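Local coordinates for acetyl-CoA hydrolase/transferase family protein (Porphyromonas gingivalis, PDB 2NVV) that probably hydrolyses acetyl-CoA or transfers its coenzyme A to another carboxylate, as a zinc-binding member of the acetyl-CoA hydrolase/transferase family, at residues V309-S312 with V313-I317. Numbering follows the deposited sequence.
Sequences VSRS and VIQDI
The carbonyl of Ser310 takes the amide of Ile314 in the opening bond of helix 311-318, Ile314 N to Ser310 O at 2.9 Å and nearly straight, 161° at the hydrogen. Two more i to i+4 bonds follow, Gln315 N to Arg311 O at 3.1 Å and Asp316 N to Ser312 O at 3.2 Å, the last more bent. Ser310 is the N-cap, but its hydroxyl is held by Asp288; a chi1 of 55° folds OG back over its own backbone, where it also meets the CG2 methyl of Val313. On the apolar face Val309, just before the cap, crosses Val313 at about a right angle, its CB 3.5 Å from Val313 CG1. Val309 CG2 turns instead to Ile314, 3.7 Å from Ile314 CB. Away from Val309, Arg311 and Gln315 run alongside each other in the same direction, CG of Arg311 lying 3.9 Å from CD of Gln315, while the guanidinium reaches the carbonyl of Asn216 through NE. Val309, leading into the helix, and Val313, in its first turn, both pack on Ile291 of helix 288-295, from which Lys295 pairs with Asp316; Ile314 rests on Leu307 of strand 306-307, and Ile317 bridges Leu307 and Phe324 of helix 321-324.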
# COMPACT_ATOMS: atom_id res chain seq x y z
N VAL A 309 18.39 -10.31 19.30
CA VAL A 309 19.84 -10.26 19.41
C VAL A 309 20.46 -11.57 19.89
O VAL A 309 19.77 -12.42 20.45
CB VAL A 309 20.27 -9.13 20.36
CG1 VAL A 309 19.77 -7.79 19.83
CG2 VAL A 309 19.74 -9.41 21.76
N SER A 310 21.76 -11.72 19.67
CA SER A 310 22.47 -12.93 20.08
C SER A 310 22.55 -13.00 21.60
O SER A 310 22.29 -12.02 22.28
CB SER A 310 23.87 -12.95 19.46
OG SER A 310 24.59 -11.78 19.78
N ARG A 311 22.90 -14.17 22.12
CA ARG A 311 23.00 -14.37 23.57
C ARG A 311 24.01 -13.43 24.21
O ARG A 311 23.78 -12.92 25.31
CB ARG A 311 23.39 -15.82 23.88
CG ARG A 311 23.57 -16.10 25.38
CD ARG A 311 24.03 -17.52 25.62
NE ARG A 311 23.17 -18.50 24.96
CZ ARG A 311 23.40 -19.80 24.93
NH1 ARG A 311 22.57 -20.62 24.31
NH2 ARG A 311 24.48 -20.29 25.53
N SER A 312 25.12 -13.20 23.53
CA SER A 312 26.15 -12.31 24.06
C SER A 312 25.62 -10.90 24.22
O SER A 312 25.91 -10.22 25.20
CB SER A 312 27.36 -12.30 23.13
OG SER A 312 28.22 -11.22 23.47
N VAL A 313 24.83 -10.47 23.24
CA VAL A 313 24.26 -9.14 23.23
C VAL A 313 23.13 -8.95 24.24
O VAL A 313 23.06 -7.91 24.91
CB VAL A 313 23.75 -8.79 21.81
CG1 VAL A 313 23.01 -7.47 21.83
CG2 VAL A 313 24.92 -8.71 20.85
N ILE A 314 22.26 -9.96 24.35
CA ILE A 314 21.13 -9.89 25.28
C ILE A 314 21.63 -9.88 26.71
O ILE A 314 21.03 -9.23 27.56
CB ILE A 314 20.16 -11.06 25.09
CG1 ILE A 314 18.87 -10.79 25.86
CG2 ILE A 314 20.77 -12.36 25.58
CD1 ILE A 314 18.09 -9.59 25.35
N GLN A 315 22.73 -10.58 26.98
CA GLN A 315 23.29 -10.61 28.33
C GLN A 315 23.92 -9.26 28.65
O GLN A 315 23.88 -8.80 29.79
CB GLN A 315 24.33 -11.72 28.47
CG GLN A 315 23.76 -13.11 28.23
CD GLN A 315 24.74 -14.22 28.56
OE1 GLN A 315 25.87 -14.23 28.07
NE2 GLN A 315 24.31 -15.17 29.39
N ASP A 316 24.50 -8.62 27.64
CA ASP A 316 25.11 -7.31 27.86
C ASP A 316 24.03 -6.28 28.19
O ASP A 316 24.22 -5.40 29.04
CB ASP A 316 25.90 -6.89 26.63
CG ASP A 316 26.53 -5.51 26.78
OD1 ASP A 316 27.11 -5.22 27.85
OD2 ASP A 316 26.46 -4.71 25.82
N ILE A 317 22.90 -6.38 27.50
CA ILE A 317 21.79 -5.47 27.73
C ILE A 317 21.24 -5.66 29.14
O ILE A 317 21.13 -4.70 29.91
CB ILE A 317 20.66 -5.70 26.70
CG1 ILE A 317 21.15 -5.29 25.30
CG2 ILE A 317 19.41 -4.91 27.08
CD1 ILE A 317 20.17 -5.59 24.19